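Local coordinates for protein endo-beta-1,2-glucanase (Talaromyces funiculosus, PDB 6IMV) that hydrolyses internal linkages of beta-1,2-glucans as an endo-acting glycoside hydrolase, and binds sophorose, at residues A[416-421]-A[428-433]. Residues are numbered along the deposited sequence; the frame is centred on the assembly and turned at random.
Sequences STESTR and SALLTW. With NAG (2-acetamido-2-deoxy-beta-D-glucopyranose), chain C.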
loop_
_atom_site.group_PDB
_atom_site.type_symbol
_atom_site.label_atom_id
_atom_site.label_comp_id
_atom_site.label_asym_id
_atom_site.label_seq_id
_atom_site.Cartn_x
_atom_site.Cartn_y
_atom_site.Cartn_z
ATOM N N SER A 416 9.386 -9.304 -8.705
ATOM C CA SER A 416 9.010 -8.385 -9.790
ATOM C C SER A 416 9.856 -7.105 -9.732
ATOM O O SER A 416 10.314 -6.666 -8.654
ATOM C CB SER A 416 7.537 -8.069 -9.768
ATOM O OG SER A 416 7.161 -7.374 -8.581
ATOM N N THR A 417 10.063 -6.521 -10.916
ATOM C CA THR A 417 10.735 -5.244 -11.087
ATOM C C THR A 417 9.698 -4.114 -10.976
ATOM O O THR A 417 8.507 -4.322 -11.276
ATOM C CB THR A 417 11.484 -5.245 -12.425
ATOM O OG1 THR A 417 12.308 -6.409 -12.491
ATOM C CG2 THR A 417 12.337 -4.018 -12.634
ATOM N N GLU A 418 10.164 -2.923 -10.576
ATOM C CA GLU A 418 9.317 -1.747 -10.268
ATOM C C GLU A 418 8.313 -1.463 -11.400
ATOM O O GLU A 418 7.094 -1.393 -11.168
ATOM C CB GLU A 418 10.209 -0.529 -10.000
ATOM C CG GLU A 418 9.453 0.788 -9.819
ATOM C CD GLU A 418 9.035 1.158 -8.408
ATOM O OE1 GLU A 418 9.163 0.306 -7.508
ATOM O OE2 GLU A 418 8.565 2.305 -8.212
ATOM N N SER A 419 8.822 -1.256 -12.619
ATOM C CA SER A 419 7.991 -0.771 -13.718
ATOM C C SER A 419 8.712 -0.925 -15.057
ATOM O O SER A 419 9.926 -1.047 -15.089
ATOM C CB SER A 419 7.591 0.668 -13.501
ATOM O OG SER A 419 8.694 1.530 -13.698
ATOM N N THR A 420 7.917 -0.896 -16.137
ATOM C CA THR A 420 8.386 -0.880 -17.514
ATOM C C THR A 420 7.579 0.160 -18.304
ATOM O O THR A 420 6.390 0.354 -18.065
ATOM C CB THR A 420 8.252 -2.259 -18.175
ATOM O OG1 THR A 420 8.739 -2.171 -19.514
ATOM C CG2 THR A 420 6.836 -2.796 -18.202
ATOM N N ARG A 421 8.233 0.799 -19.274
ATOM C CA ARG A 421 7.514 1.517 -20.301
ATOM C C ARG A 421 6.583 0.529 -21.014
ATOM O O ARG A 421 6.957 -0.641 -21.246
ATOM C CB ARG A 421 8.490 2.167 -21.284
ATOM C CG ARG A 421 9.170 3.417 -20.742
ATOM C CD ARG A 421 10.035 4.114 -21.777
ATOM N NE ARG A 421 9.235 4.551 -22.919
ATOM C CZ ARG A 421 8.593 5.714 -23.017
ATOM N NH1 ARG A 421 8.606 6.581 -22.018
ATOM N NH2 ARG A 421 7.929 5.999 -24.121
ATOM N N SER A 428 12.349 0.583 -14.965
ATOM C CA SER A 428 12.828 1.088 -13.681
ATOM C C SER A 428 13.540 -0.052 -12.956
ATOM O O SER A 428 12.885 -0.946 -12.427
ATOM C CB SER A 428 11.701 1.642 -12.845
ATOM O OG SER A 428 12.203 2.249 -11.664
ATOM N N ALA A 429 14.877 -0.026 -12.964
ATOM C CA ALA A 429 15.681 -1.105 -12.386
ATOM C C ALA A 429 15.759 -0.878 -10.875
ATOM O O ALA A 429 16.768 -0.407 -10.331
ATOM C CB ALA A 429 17.038 -1.139 -13.050
ATOM N N LEU A 430 14.633 -1.158 -10.217
ATOM C CA LEU A 430 14.382 -0.724 -8.875
ATOM C C LEU A 430 13.415 -1.708 -8.206
ATOM O O LEU A 430 12.612 -2.360 -8.888
ATOM C CB LEU A 430 13.793 0.689 -8.963
ATOM C CG LEU A 430 13.500 1.388 -7.634
ATOM C CD1 LEU A 430 14.791 1.799 -6.954
ATOM C CD2 LEU A 430 12.599 2.593 -7.842
ATOM N N LEU A 431 13.530 -1.819 -6.877
ATOM C CA LEU A 431 12.579 -2.530 -6.033
ATOM C C LEU A 431 12.045 -1.557 -4.977
ATOM O O LEU A 431 12.838 -0.870 -4.354
ATOM C CB LEU A 431 13.282 -3.698 -5.333
ATOM C CG LEU A 431 14.234 -4.540 -6.179
ATOM C CD1 LEU A 431 15.062 -5.441 -5.276
ATOM C CD2 LEU A 431 13.480 -5.354 -7.224
ATOM N N THR A 432 10.723 -1.528 -4.759
ATOM C CA THR A 432 10.144 -0.811 -3.628
ATOM C C THR A 432 9.037 -1.654 -2.990
ATOM O O THR A 432 8.449 -2.510 -3.651
ATOM C CB THR A 432 9.586 0.562 -4.036
ATOM O OG1 THR A 432 8.486 0.367 -4.923
ATOM C CG2 THR A 432 10.620 1.453 -4.700
ATOM N N TRP A 433 8.759 -1.388 -1.706
ATOM C CA TRP A 433 7.628 -2.004 -1.001
ATOM C C TRP A 433 6.337 -1.725 -1.767
ATOM O O TRP A 433 5.528 -2.642 -1.977
ATOM C CB TRP A 433 7.505 -1.508 0.445
ATOM C CG TRP A 433 8.586 -2.010 1.343
ATOM C CD1 TRP A 433 9.817 -1.457 1.517
ATOM C CD2 TRP A 433 8.549 -3.183 2.177
ATOM N NE1 TRP A 433 10.543 -2.189 2.411
ATOM C CE2 TRP A 433 9.796 -3.257 2.834
ATOM C CE3 TRP A 433 7.590 -4.166 2.439
ATOM C CZ2 TRP A 433 10.109 -4.285 3.725
ATOM C CZ3 TRP A 433 7.903 -5.181 3.316
ATOM C CH2 TRP A 433 9.147 -5.244 3.940
HETATM C C1 NAG C . 10.695 12.498 -21.671
HETATM C C2 NAG C . 10.409 12.462 -23.170
HETATM C C3 NAG C . 11.289 13.460 -23.936
HETATM C C4 NAG C . 11.373 14.823 -23.259
HETATM C C5 NAG C . 11.738 14.601 -21.783
HETATM C C6 NAG C . 11.994 15.875 -20.985
HETATM C C7 NAG C . 9.888 10.168 -23.898
HETATM C C8 NAG C . 10.526 8.883 -24.334
HETATM N N2 NAG C . 10.749 11.138 -23.643
HETATM O O3 NAG C . 10.804 13.641 -25.269
HETATM O O4 NAG C . 12.334 15.617 -23.981
HETATM O O5 NAG C . 10.671 13.842 -21.185
HETATM O O6 NAG C . 10.749 16.482 -20.619
HETATM O O7 NAG C . 8.679 10.290 -23.782
HETATM O O HOH W 1 7.108 2.644 -5.991
#
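Glu418 reaches across to Thr432 on the second strand of a beta hairpin. OE1 receives the hydroxyl proton of Thr432 OG1 at 2.7 Å on its syn lone pair, the side facing the other oxygen, and a water donates to both Glu418 OE2 and Thr432 OG1. The chain gets there with CG anti to the backbone N (chi1 174°) and a sharp bend at chi2 (90°), which lays it alongside Leu430. Ser435 and Asn348 also bond this buried carboxylate, one on each oxygen, and would help to stabilise its charge. A glutamine here has no charge and one N-H2, which would probably face two of these groups and leave them without the acceptor they now share. The backbone adds a bond from Glu418 N to Leu430 O at 3.0 Å.

Ser428 is small enough for Glu418 CG to lie 3.6 Å from its OG, which is bonded to Asn349 O; the backbone N of Ser428 reaches Ser419 O at 2.9 Å. Leu430 CB packs on the Glu418 CB methylene and its CD2 methyl lies 3.9 Å from Glu418 CD, so the leucine borders the carboxylate with an apolar side.

Thr432 N-caps helix 433-443 and touches a bound glucose; the carboxylate is thus bonded to a residue that lines the sugar pocket, and probably helps to fix its hydroxyl. Strand 427-432 pairs on with strand 57-64, strand 415-421 with 380-381 and 411-412, and strand 347-352 packs against Glu418 and Leu430.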